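Local coordinates for crystal protein (PDB 2ZTB), which is a cytotoxic Bacillus thuringiensis toxin that recognizes cancer cells and, as a member of the aerolysin-type pore formers, probably perforates their membranes, at residues Asp2-Glu6 / Lys121-Ser127; Leu13-Ser18 / Leu219-Ser223; Phe27-Tyr31 / Phe195-Phe199; Ile53-Tyr59 / Tyr209-Asn213. All blocks are in the same frame, centred on the assembly; numbering follows the deposited sequence.

Contact 1. Residues Asp2-Glu6 / Lys121-Ser127; sequences DVIRE and KFTSKLS
Glu6 OE2 takes two hydrogen bonds from Ser124 of the opposite segment. Ser124 OG donates at 2.6 Å, arriving nearly along the C-O axis of OE2, while Ser124 N meets the syn lone pair of the same atom at 3.1 Å. The other oxygen is held as well: Thr123 N reaches the syn lone pair of Glu6 OE1 at 3.1 Å, and a weak further bond from this N-H goes to OE2. The carboxylate can lie over the 121-127 turn because CG of Glu6 is tucked between its backbone N and carbonyl carbon (chi1 48°), after which the side chain runs straight out. The carboxylate plane is turned 59° from the Phe122 ring beside it.

Next to this polar patch, Ile4 CG2 touches Phe122 CD2 at 3.5 Å. The other branch of Ile4 ends in CD1, which meets Leu126 CD1 at 3.8 Å with the two side chains roughly at right angles.

Lys63, on strand 61-90, forms a salt bridge with Glu6 OE1. That cation and the two backbone N-H groups would favour the ionised carboxylate. The bonds from Thr123 and Ser124, for their part, tie the loop before strand 126-132 to strand 4-7.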
loop_
_atom_site.group_PDB
_atom_site.type_symbol
_atom_site.label_atom_id
_atom_site.label_comp_id
_atom_site.label_asym_id
_atom_site.label_seq_id
_atom_site.Cartn_x
_atom_site.Cartn_y
_atom_site.Cartn_z
ATOM N N ASP A 2 4.688 6.189 7.919
ATOM C CA ASP A 2 3.940 7.159 8.788
ATOM C C ASP A 2 3.767 6.667 10.244
ATOM O O ASP A 2 3.704 5.455 10.492
ATOM C CB ASP A 2 2.577 7.508 8.151
ATOM C CG ASP A 2 2.072 8.911 8.541
ATOM O OD1 ASP A 2 2.896 9.853 8.742
ATOM O OD2 ASP A 2 0.829 9.068 8.633
ATOM N N VAL A 3 3.701 7.620 11.185
ATOM C CA VAL A 3 3.456 7.325 12.611
ATOM C C VAL A 3 1.960 7.442 12.960
ATOM O O VAL A 3 1.430 8.533 13.217
ATOM C CB VAL A 3 4.294 8.236 13.583
ATOM C CG1 VAL A 3 4.567 7.487 14.921
ATOM C CG2 VAL A 3 5.613 8.696 12.915
ATOM N N ILE A 4 1.287 6.303 12.969
ATOM C CA ILE A 4 -0.158 6.259 13.176
ATOM C C ILE A 4 -0.472 5.814 14.613
ATOM O O ILE A 4 0.193 4.937 15.160
ATOM C CB ILE A 4 -0.829 5.361 12.088
ATOM C CG1 ILE A 4 -0.761 6.063 10.717
ATOM C CG2 ILE A 4 -2.274 4.991 12.451
ATOM C CD1 ILE A 4 -0.664 5.111 9.533
ATOM N N ARG A 5 -1.469 6.450 15.216
ATOM C CA ARG A 5 -1.897 6.123 16.566
ATOM C C ARG A 5 -3.374 6.440 16.711
ATOM O O ARG A 5 -3.769 7.597 16.743
ATOM C CB ARG A 5 -1.069 6.895 17.602
ATOM C CG ARG A 5 -1.430 6.619 19.059
ATOM C CD ARG A 5 -0.241 6.958 19.938
ATOM N NE ARG A 5 -0.523 6.845 21.365
ATOM C CZ ARG A 5 -0.353 5.744 22.097
ATOM N NH1 ARG A 5 0.095 4.620 21.550
ATOM N NH2 ARG A 5 -0.635 5.774 23.395
ATOM N N GLU A 6 -4.194 5.401 16.784
ATOM C CA GLU A 6 -5.628 5.612 16.913
ATOM C C GLU A 6 -6.253 4.615 17.875
ATOM O O GLU A 6 -5.601 3.661 18.294
ATOM C CB GLU A 6 -6.324 5.612 15.533
ATOM C CG GLU A 6 -5.966 4.471 14.604
ATOM C CD GLU A 6 -6.663 4.578 13.245
ATOM O OE1 GLU A 6 -7.652 3.839 13.027
ATOM O OE2 GLU A 6 -6.223 5.397 12.405
ATOM N N LYS A 121 -8.374 -2.111 11.119
ATOM C CA LYS A 121 -9.154 -1.119 10.386
ATOM C C LYS A 121 -8.647 0.276 10.726
ATOM O O LYS A 121 -9.256 0.985 11.505
ATOM C CB LYS A 121 -10.651 -1.254 10.715
ATOM C CG LYS A 121 -11.218 -2.657 10.516
ATOM C CD LYS A 121 -12.713 -2.714 10.803
ATOM C CE LYS A 121 -13.280 -4.090 10.505
ATOM N NZ LYS A 121 -12.685 -5.116 11.422
ATOM N N PHE A 122 -7.510 0.646 10.157
ATOM C CA PHE A 122 -6.966 1.997 10.299
ATOM C C PHE A 122 -7.645 3.007 9.407
ATOM O O PHE A 122 -7.918 2.740 8.236
ATOM C CB PHE A 122 -5.475 2.012 10.022
ATOM C CG PHE A 122 -4.659 1.361 11.098
ATOM C CD1 PHE A 122 -4.318 0.024 11.012
ATOM C CD2 PHE A 122 -4.224 2.100 12.198
ATOM C CE1 PHE A 122 -3.549 -0.574 11.996
ATOM C CE2 PHE A 122 -3.458 1.507 13.193
ATOM C CZ PHE A 122 -3.126 0.161 13.094
ATOM N N THR A 123 -7.895 4.173 9.994
ATOM C CA THR A 123 -8.575 5.292 9.371
ATOM C C THR A 123 -7.560 6.297 8.817
ATOM O O THR A 123 -7.789 6.901 7.765
ATOM C CB THR A 123 -9.531 5.958 10.402
ATOM O OG1 THR A 123 -10.783 5.264 10.394
ATOM C CG2 THR A 123 -9.781 7.436 10.116
ATOM N N SER A 124 -6.436 6.459 9.513
ATOM C CA SER A 124 -5.435 7.438 9.084
ATOM C C SER A 124 -4.592 6.966 7.913
ATOM O O SER A 124 -4.172 5.816 7.853
ATOM C CB SER A 124 -4.555 7.932 10.242
ATOM O OG SER A 124 -4.507 7.030 11.325
ATOM N N LYS A 125 -4.362 7.874 6.976
ATOM C CA LYS A 125 -3.613 7.555 5.772
ATOM C C LYS A 125 -2.179 7.191 6.129
ATOM O O LYS A 125 -1.608 7.726 7.080
ATOM C CB LYS A 125 -3.641 8.736 4.808
ATOM C CG LYS A 125 -5.038 9.205 4.418
ATOM C CD LYS A 125 -5.691 8.323 3.360
ATOM C CE LYS A 125 -7.042 8.909 2.974
ATOM N NZ LYS A 125 -7.506 8.464 1.636
ATOM N N LEU A 126 -1.613 6.260 5.373
ATOM C CA LEU A 126 -0.230 5.867 5.549
ATOM C C LEU A 126 0.636 6.546 4.479
ATOM O O LEU A 126 0.315 6.505 3.285
ATOM C CB LEU A 126 -0.116 4.348 5.459
ATOM C CG LEU A 126 1.274 3.715 5.517
ATOM C CD1 LEU A 126 1.818 3.769 6.923
ATOM C CD2 LEU A 126 1.232 2.278 4.997
ATOM N N SER A 127 1.724 7.172 4.912
ATOM C CA SER A 127 2.666 7.796 3.991
ATOM C C SER A 127 3.696 6.787 3.497
ATOM O O SER A 127 4.404 6.151 4.294
ATOM C CB SER A 127 3.342 9.002 4.630
ATOM O OG SER A 127 2.383 9.995 4.952
#

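Contact 2. Residues Leu13-Ser18 / Leu219-Ser223; sequences LSALSS and LNTTS
Leu16 and Thr221 bring the two backbones closest together, their CA atoms 5.3 Å apart, and the CA atoms of Ser18 and Asn220 follow at 5.8 Å. The end of a 3-10 segment, Leu13-Ala15, leads into a loop that doubles back: Leu13 O accepts both Leu16 N and Ser18 N. The second segment has no regular structure and runs past this turn.

Ser18 OG links the two. It accepts Asn220 N at 3.0 Å in an almost straight bond (173°) and donates to Leu16 O at 2.6 Å, so the hydroxyl is used in both directions. A chi1 of -42° places OG where it can meet Asn220 N. The amide of Asn220 returns the grip: ND2 donates to Ser17 O at 2.9 Å, with the acceptor close to the amide plane but the donor well above the plane of the carbonyl.

The Leu16 side chain lies with CB and CG against Thr221 O, and its CG is 4.1 Å from Leu219 CD1. Thr221 CG2 packs against Leu16 O at 3.3 Å, and Leu219 CD2 meets Ser18 CB at 3.7 Å. Val23 of helix 20-31 touches Leu13 and Leu219; Phe120 touches Leu16. A water joins Ala15 O to Ser223 O.

Positive phi at Ser17, the bond from Ser18 N to Leu13 O and a weak one from Ser17 N to Ser14 O together make a Schellman motif, closing the turn that precedes helix 20-31.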
loop_
_atom_site.group_PDB
_atom_site.type_symbol
_atom_site.label_atom_id
_atom_site.label_comp_id
_atom_site.label_asym_id
_atom_site.label_seq_id
_atom_site.Cartn_x
_atom_site.Cartn_y
_atom_site.Cartn_z
ATOM N N LEU A 13 -11.085 -6.555 17.305
ATOM C CA LEU A 13 -10.558 -7.538 18.262
ATOM C C LEU A 13 -10.084 -8.825 17.597
ATOM O O LEU A 13 -9.080 -9.398 18.005
ATOM C CB LEU A 13 -11.582 -7.801 19.371
ATOM C CG LEU A 13 -11.295 -7.047 20.691
ATOM C CD1 LEU A 13 -10.796 -5.610 20.532
ATOM C CD2 LEU A 13 -12.450 -7.131 21.694
ATOM N N SER A 14 -10.779 -9.246 16.541
ATOM C CA SER A 14 -10.355 -10.379 15.708
ATOM C C SER A 14 -8.964 -10.196 15.108
ATOM O O SER A 14 -8.266 -11.183 14.843
ATOM C CB SER A 14 -11.364 -10.620 14.595
ATOM O OG SER A 14 -11.446 -9.479 13.758
ATOM N N ALA A 15 -8.566 -8.933 14.914
ATOM C CA ALA A 15 -7.231 -8.580 14.424
ATOM C C ALA A 15 -6.160 -8.878 15.462
ATOM O O ALA A 15 -4.992 -9.031 15.123
ATOM C CB ALA A 15 -7.167 -7.083 13.970
ATOM N N LEU A 16 -6.561 -8.933 16.733
ATOM C CA LEU A 16 -5.702 -9.392 17.828
ATOM C C LEU A 16 -6.083 -10.832 18.242
ATOM O O LEU A 16 -5.886 -11.255 19.406
ATOM C CB LEU A 16 -5.812 -8.447 19.017
ATOM C CG LEU A 16 -5.212 -7.014 19.016
ATOM C CD1 LEU A 16 -3.877 -6.923 18.284
ATOM C CD2 LEU A 16 -6.189 -5.994 18.490
ATOM N N SER A 17 -6.641 -11.576 17.293
ATOM C CA SER A 17 -7.026 -12.968 17.518
ATOM C C SER A 17 -7.978 -13.138 18.701
ATOM O O SER A 17 -8.059 -14.222 19.295
ATOM C CB SER A 17 -5.785 -13.836 17.697
ATOM O OG SER A 17 -4.976 -13.779 16.536
ATOM N N SER A 18 -8.698 -12.060 19.026
ATOM C CA SER A 18 -9.582 -12.057 20.172
ATOM C C SER A 18 -11.016 -11.661 19.835
ATOM O O SER A 18 -11.371 -11.469 18.659
ATOM C CB SER A 18 -9.008 -11.177 21.291
ATOM O OG SER A 18 -7.617 -11.389 21.405
ATOM N N LEU A 219 -6.277 -9.769 26.012
ATOM C CA LEU A 219 -6.231 -10.092 24.588
ATOM C C LEU A 219 -5.227 -11.209 24.367
ATOM O O LEU A 219 -4.259 -11.336 25.120
ATOM C CB LEU A 219 -5.834 -8.844 23.742
ATOM C CG LEU A 219 -6.790 -7.635 23.628
ATOM C CD1 LEU A 219 -6.134 -6.458 22.934
ATOM C CD2 LEU A 219 -8.091 -7.966 22.909
ATOM N N ASN A 220 -5.443 -12.000 23.313
ATOM C CA ASN A 220 -4.576 -13.129 22.989
ATOM C C ASN A 220 -3.260 -12.699 22.386
ATOM O O ASN A 220 -2.285 -13.458 22.398
ATOM C CB ASN A 220 -5.284 -14.107 22.055
ATOM C CG ASN A 220 -6.424 -14.823 22.735
ATOM O OD1 ASN A 220 -6.357 -15.147 23.933
ATOM N ND2 ASN A 220 -7.484 -15.082 21.980
ATOM N N THR A 221 -3.243 -11.486 21.846
ATOM C CA THR A 221 -2.028 -10.879 21.323
ATOM C C THR A 221 -2.220 -9.382 21.368
ATOM O O THR A 221 -3.345 -8.909 21.483
ATOM C CB THR A 221 -1.696 -11.307 19.840
ATOM O OG1 THR A 221 -0.387 -10.814 19.514
ATOM C CG2 THR A 221 -2.658 -10.703 18.836
ATOM N N THR A 222 -1.131 -8.634 21.258
ATOM C CA THR A 222 -1.223 -7.179 21.213
ATOM C C THR A 222 -0.406 -6.611 20.060
ATOM O O THR A 222 -0.108 -5.415 20.026
ATOM C CB THR A 222 -0.758 -6.526 22.538
ATOM O OG1 THR A 222 0.554 -7.007 22.862
ATOM C CG2 THR A 222 -1.739 -6.836 23.685
ATOM N N SER A 223 -0.036 -7.468 19.113
ATOM C CA SER A 223 0.652 -6.994 17.927
ATOM C C SER A 223 0.164 -7.626 16.639
ATOM O O SER A 223 -0.488 -8.666 16.648
ATOM C CB SER A 223 2.171 -7.153 18.070
ATOM O OG SER A 223 2.515 -8.497 18.276
HETATM O O HOH W 1 -2.286 -10.165 15.318
#

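Contact 3. Residues Phe27-Tyr31 / Phe195-Phe199; sequences FSSIY and FGANF
Phe27 lays the face of its ring on Ala197, a CH-pi contact that shows how a helix is seated on a beta-sheet: helix 20-31 packs on strand 168-199 of the large antiparallel sheet, the axes of the short segments being 10.6 Å apart at 67°. Ala197 CB stands almost exactly over the ring centre, 3.6 Å from the centroid and 9° off the normal. The methyl fills the middle of the ring face, while the ring's edge reaches Phe195 O.

The rim of the same ring is engaged by Phe195 and Gly196. Phe195 O lies near the plane of the Phe27 ring, and Phe195 CB is 3.8 Å from Phe27 CZ. The ring of Phe195 itself leads away from the helix, its side chain roughly perpendicular to that of Phe27. Gly196, whose neighbours Phe195 and Ala197 face the helix, offers its carbonyl oxygen obliquely to the ring.

One helical turn later, Tyr31 meets Phe199. The two side chains cross at about a right angle, with the ring planes 61° apart, an oblique pairing. Each ring leaves its CB on the side opposite its own carbonyl carbon, which sends both into the interface between helix and strand. Pro35 and Val218 border this core, and the ring of Tyr31 also stacks on Trp211. Phe199 is shared between the two helix residues: its CZ touches Tyr31 CD1 at 3.6 Å, while its CE2 lies 4.2 Å from Phe27 O, the carbonyl that accepts Tyr31 N.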
loop_
_atom_site.group_PDB
_atom_site.type_symbol
_atom_site.label_atom_id
_atom_site.label_comp_id
_atom_site.label_asym_id
_atom_site.label_seq_id
_atom_site.Cartn_x
_atom_site.Cartn_y
_atom_site.Cartn_z
ATOM N N PHE A 27 -11.262 -11.392 32.095
ATOM C CA PHE A 27 -11.654 -10.596 33.254
ATOM C C PHE A 27 -12.266 -11.495 34.319
ATOM O O PHE A 27 -11.960 -11.382 35.495
ATOM C CB PHE A 27 -12.666 -9.513 32.840
ATOM C CG PHE A 27 -12.038 -8.196 32.412
ATOM C CD1 PHE A 27 -12.182 -7.736 31.101
ATOM C CD2 PHE A 27 -11.331 -7.409 33.327
ATOM C CE1 PHE A 27 -11.625 -6.520 30.701
ATOM C CE2 PHE A 27 -10.759 -6.172 32.948
ATOM C CZ PHE A 27 -10.907 -5.721 31.633
ATOM N N SER A 28 -13.119 -12.417 33.888
ATOM C CA SER A 28 -13.682 -13.425 34.775
ATOM C C SER A 28 -12.629 -14.252 35.500
ATOM O O SER A 28 -12.753 -14.499 36.700
ATOM C CB SER A 28 -14.607 -14.345 34.004
ATOM O OG SER A 28 -15.274 -15.190 34.920
ATOM N N SER A 29 -11.601 -14.693 34.772
ATOM C CA SER A 29 -10.509 -15.442 35.381
ATOM C C SER A 29 -9.713 -14.571 36.349
ATOM O O SER A 29 -9.294 -15.044 37.402
ATOM C CB SER A 29 -9.553 -15.937 34.310
ATOM O OG SER A 29 -10.077 -17.036 33.635
ATOM N N ILE A 30 -9.470 -13.309 35.969
ATOM C CA ILE A 30 -8.627 -12.431 36.772
ATOM C C ILE A 30 -9.281 -12.098 38.122
ATOM O O ILE A 30 -8.610 -12.078 39.157
ATOM C CB ILE A 30 -8.218 -11.141 36.003
ATOM C CG1 ILE A 30 -7.386 -11.491 34.754
ATOM C CG2 ILE A 30 -7.430 -10.198 36.921
ATOM C CD1 ILE A 30 -7.201 -10.335 33.729
ATOM N N TYR A 31 -10.587 -11.848 38.105
ATOM C CA TYR A 31 -11.272 -11.290 39.267
ATOM C C TYR A 31 -12.117 -12.328 39.981
ATOM O O TYR A 31 -12.506 -12.118 41.133
ATOM C CB TYR A 31 -12.059 -10.010 38.889
ATOM C CG TYR A 31 -11.104 -8.876 38.544
ATOM C CD1 TYR A 31 -10.771 -8.603 37.220
ATOM C CD2 TYR A 31 -10.455 -8.156 39.549
ATOM C CE1 TYR A 31 -9.865 -7.615 36.894
ATOM C CE2 TYR A 31 -9.529 -7.158 39.234
ATOM C CZ TYR A 31 -9.244 -6.899 37.900
ATOM O OH TYR A 31 -8.341 -5.925 37.571
ATOM N N PHE A 195 -8.480 -2.079 28.867
ATOM C CA PHE A 195 -9.898 -2.418 28.817
ATOM C C PHE A 195 -10.515 -2.245 30.210
ATOM O O PHE A 195 -9.814 -2.327 31.233
ATOM C CB PHE A 195 -10.086 -3.860 28.391
ATOM C CG PHE A 195 -9.915 -4.106 26.912
ATOM C CD1 PHE A 195 -8.656 -4.136 26.338
ATOM C CD2 PHE A 195 -11.018 -4.373 26.117
ATOM C CE1 PHE A 195 -8.498 -4.379 24.980
ATOM C CE2 PHE A 195 -10.871 -4.630 24.764
ATOM C CZ PHE A 195 -9.608 -4.640 24.192
ATOM N N GLY A 196 -11.831 -2.028 30.241
ATOM C CA GLY A 196 -12.578 -1.848 31.490
ATOM C C GLY A 196 -13.585 -2.971 31.650
ATOM O O GLY A 196 -13.972 -3.600 30.675
ATOM N N ALA A 197 -13.983 -3.251 32.882
ATOM C CA ALA A 197 -15.048 -4.212 33.153
ATOM C C ALA A 197 -15.837 -3.774 34.365
ATOM O O ALA A 197 -15.266 -3.257 35.335
ATOM C CB ALA A 197 -14.486 -5.626 33.360
ATOM N N ASN A 198 -17.151 -3.967 34.311
ATOM C CA ASN A 198 -17.999 -3.731 35.490
ATOM C C ASN A 198 -18.602 -5.018 36.010
ATOM O O ASN A 198 -19.138 -5.823 35.242
ATOM C CB ASN A 198 -19.082 -2.674 35.230
ATOM C CG ASN A 198 -20.041 -3.061 34.110
ATOM O OD1 ASN A 198 -19.724 -2.921 32.927
ATOM N ND2 ASN A 198 -21.226 -3.539 34.484
ATOM N N PHE A 199 -18.518 -5.205 37.323
ATOM C CA PHE A 199 -18.887 -6.453 37.949
ATOM C C PHE A 199 -20.217 -6.336 38.705
ATOM O O PHE A 199 -20.612 -5.218 39.091
ATOM C CB PHE A 199 -17.730 -6.926 38.845
ATOM C CG PHE A 199 -16.491 -7.277 38.066
ATOM C CD1 PHE A 199 -15.605 -6.267 37.634
ATOM C CD2 PHE A 199 -16.223 -8.598 37.726
ATOM C CE1 PHE A 199 -14.467 -6.575 36.870
ATOM C CE2 PHE A 199 -15.083 -8.922 36.969
ATOM C CZ PHE A 199 -14.210 -7.899 36.532
#

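Contact 4. Residues Ile53-Tyr59 / Tyr209-Asn213; sequences ITAQYGY and YFWFN
Tyr59 and Phe212 form an offset stack, the heart of an aromatic cluster completed by Tyr57 and Phe210. The planes of the stacked rings differ by only 2° and their centroids are 3.9 Å apart. The end of the Phe212 ring is met by helix 53-56 and the residue after it, Tyr57 CB lying 3.6 Å from Phe212 CZ and Thr54 CG2 3.7 Å from Phe212 CE2.

Ile53 CG2 sits over the centre of the Phe210 ring, 3.9 Å from the centroid. The CG1-CD1 branch of Ile53 lies between the two strand residues, with CD1 3.8 Å from both Phe210 CB and Phe212 CZ; a chi1 of 60° sets the branches this way. Tyr57 and Phe210 meet obliquely, and the hydroxyl of Tyr57 lies at the edge of the Phe210 ring.

Further out, a Schellman motif at Gly58, with positive phi there, ends the helix and brings Tyr57 and Tyr59 to the same strand. Tyr194 meets the Tyr59 ring edge-to-face, and Thr54 OG1 is hydrogen-bonded to Asn41 O. Beside the cluster, a glycerol, probably from the crystallisation liquor, has its O1 hydrogen-bonded to both Tyr57 O and Gly58 O.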
loop_
_atom_site.group_PDB
_atom_site.type_symbol
_atom_site.label_atom_id
_atom_site.label_comp_id
_atom_site.label_asym_id
_atom_site.label_seq_id
_atom_site.Cartn_x
_atom_site.Cartn_y
_atom_site.Cartn_z
ATOM N N ILE A 53 -16.829 3.178 31.287
ATOM C CA ILE A 53 -16.008 3.515 32.452
ATOM C C ILE A 53 -14.576 3.846 32.039
ATOM O O ILE A 53 -13.825 4.463 32.788
ATOM C CB ILE A 53 -16.039 2.396 33.524
ATOM C CG1 ILE A 53 -15.498 1.070 32.946
ATOM C CG2 ILE A 53 -17.465 2.244 34.082
ATOM C CD1 ILE A 53 -15.218 -0.003 33.963
ATOM N N THR A 54 -14.215 3.448 30.827
ATOM C CA THR A 54 -12.896 3.707 30.287
ATOM C C THR A 54 -12.728 5.187 29.933
ATOM O O THR A 54 -11.649 5.755 30.125
ATOM C CB THR A 54 -12.632 2.836 29.049
ATOM O OG1 THR A 54 -13.858 2.659 28.327
ATOM C CG2 THR A 54 -12.086 1.474 29.469
ATOM N N ALA A 55 -13.793 5.810 29.419
ATOM C CA ALA A 55 -13.782 7.255 29.173
ATOM C C ALA A 55 -13.982 8.012 30.498
ATOM O O ALA A 55 -13.201 8.928 30.820
ATOM C CB ALA A 55 -14.829 7.658 28.111
ATOM N N GLN A 56 -15.002 7.624 31.275
ATOM C CA GLN A 56 -15.186 8.213 32.621
ATOM C C GLN A 56 -13.859 8.315 33.379
ATOM O O GLN A 56 -13.463 9.437 33.819
ATOM C CB GLN A 56 -16.191 7.419 33.466
ATOM C CG GLN A 56 -17.623 7.420 32.928
ATOM C CD GLN A 56 -18.587 6.905 34.026
ATOM O OE1 GLN A 56 -19.133 5.778 33.909
ATOM N NE2 GLN A 56 -18.791 7.725 35.112
ATOM N N TYR A 57 -13.143 7.171 33.450
ATOM C CA TYR A 57 -11.967 7.100 34.304
ATOM C C TYR A 57 -10.631 7.291 33.583
ATOM O O TYR A 57 -9.517 7.194 34.258
ATOM C CB TYR A 57 -12.003 5.808 35.130
ATOM C CG TYR A 57 -13.256 5.689 35.987
ATOM C CD1 TYR A 57 -14.429 5.124 35.483
ATOM C CD2 TYR A 57 -13.272 6.152 37.289
ATOM C CE1 TYR A 57 -15.582 5.021 36.265
ATOM C CE2 TYR A 57 -14.414 6.044 38.081
ATOM C CZ TYR A 57 -15.565 5.483 37.570
ATOM O OH TYR A 57 -16.692 5.392 38.367
ATOM N N GLY A 58 -10.742 7.570 32.220
ATOM C CA GLY A 58 -9.546 7.962 31.466
ATOM C C GLY A 58 -8.567 6.853 31.151
ATOM O O GLY A 58 -7.351 7.057 31.198
ATOM N N TYR A 59 -9.101 5.685 30.820
ATOM C CA TYR A 59 -8.305 4.524 30.421
ATOM C C TYR A 59 -8.579 4.210 28.954
ATOM O O TYR A 59 -9.656 3.729 28.612
ATOM C CB TYR A 59 -8.668 3.312 31.278
ATOM C CG TYR A 59 -8.126 3.358 32.681
ATOM C CD1 TYR A 59 -8.801 4.055 33.700
ATOM C CD2 TYR A 59 -6.942 2.692 32.999
ATOM C CE1 TYR A 59 -8.293 4.100 35.001
ATOM C CE2 TYR A 59 -6.431 2.719 34.295
ATOM C CZ TYR A 59 -7.108 3.424 35.289
ATOM O OH TYR A 59 -6.593 3.431 36.562
ATOM N N TYR A 209 -16.259 -2.386 42.019
ATOM C CA TYR A 209 -17.123 -2.802 40.920
ATOM C C TYR A 209 -16.468 -2.603 39.553
ATOM O O TYR A 209 -16.742 -3.353 38.628
ATOM C CB TYR A 209 -18.430 -1.993 40.944
ATOM C CG TYR A 209 -19.355 -2.286 42.105
ATOM C CD1 TYR A 209 -19.454 -1.411 43.170
ATOM C CD2 TYR A 209 -20.135 -3.437 42.126
ATOM C CE1 TYR A 209 -20.308 -1.660 44.239
ATOM C CE2 TYR A 209 -20.986 -3.709 43.192
ATOM C CZ TYR A 209 -21.065 -2.809 44.241
ATOM O OH TYR A 209 -21.896 -3.074 45.298
ATOM N N PHE A 210 -15.638 -1.564 39.418
ATOM C CA PHE A 210 -15.004 -1.227 38.145
ATOM C C PHE A 210 -13.509 -1.486 38.153
ATOM O O PHE A 210 -12.798 -0.999 39.034
ATOM C CB PHE A 210 -15.227 0.252 37.769
ATOM C CG PHE A 210 -16.672 0.698 37.797
ATOM C CD1 PHE A 210 -17.715 -0.192 37.552
ATOM C CD2 PHE A 210 -16.982 2.031 38.035
ATOM C CE1 PHE A 210 -19.032 0.225 37.579
ATOM C CE2 PHE A 210 -18.306 2.463 38.050
ATOM C CZ PHE A 210 -19.331 1.550 37.826
ATOM N N TRP A 211 -13.042 -2.203 37.127
ATOM C CA TRP A 211 -11.627 -2.523 36.969
ATOM C C TRP A 211 -11.096 -2.265 35.566
ATOM O O TRP A 211 -11.825 -2.397 34.587
ATOM C CB TRP A 211 -11.373 -3.988 37.351
ATOM C CG TRP A 211 -11.508 -4.184 38.803
ATOM C CD1 TRP A 211 -12.615 -4.597 39.469
ATOM C CD2 TRP A 211 -10.504 -3.935 39.793
ATOM N NE1 TRP A 211 -12.371 -4.627 40.807
ATOM C CE2 TRP A 211 -11.080 -4.227 41.040
ATOM C CE3 TRP A 211 -9.167 -3.503 39.742
ATOM C CZ2 TRP A 211 -10.372 -4.105 42.247
ATOM C CZ3 TRP A 211 -8.459 -3.377 40.958
ATOM C CH2 TRP A 211 -9.068 -3.689 42.178
ATOM N N PHE A 212 -9.809 -1.923 35.496
ATOM C CA PHE A 212 -9.064 -1.755 34.246
ATOM C C PHE A 212 -7.829 -2.623 34.248
ATOM O O PHE A 212 -7.132 -2.723 35.261
ATOM C CB PHE A 212 -8.698 -0.281 34.033
ATOM C CG PHE A 212 -9.874 0.626 34.161
ATOM C CD1 PHE A 212 -10.207 1.179 35.396
ATOM C CD2 PHE A 212 -10.696 0.873 33.062
ATOM C CE1 PHE A 212 -11.323 1.975 35.540
ATOM C CE2 PHE A 212 -11.824 1.676 33.189
ATOM C CZ PHE A 212 -12.136 2.228 34.433
ATOM N N ASN A 213 -7.583 -3.283 33.128
ATOM C CA ASN A 213 -6.412 -4.121 32.957
ATOM C C ASN A 213 -5.779 -3.788 31.635
ATOM O O ASN A 213 -6.490 -3.505 30.671
ATOM C CB ASN A 213 -6.785 -5.608 32.999
ATOM C CG ASN A 213 -6.916 -6.124 34.404
ATOM O OD1 ASN A 213 -5.963 -6.636 34.982
ATOM N ND2 ASN A 213 -8.090 -5.962 34.977
#

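Contacts 3 and 4 lie toward one end of the elongated chain, with contact 2 between them and contact 1; the centre of contact 2 is about 18 Å from that of contact 1 and about 17 Å from that of contact 3. Contact 2 runs into contact 3 through Phe195, whose CE1 is 3.8 Å from Leu219 CD1. Contacts 3 and 4, with centres about 11 Å apart, use neighbouring strands of one sheet: Phe199 N probably bonds to Tyr209 O at 2.9 Å. Phe210 and Phe212 point toward Ile53-Tyr59, whereas Trp211 and Asn213 touch helix 20-31, Tyr31 OH lying 3.4 Å from Trp211 CE3. The glycerol beside contact 4 probably comes from the crystallisation liquor.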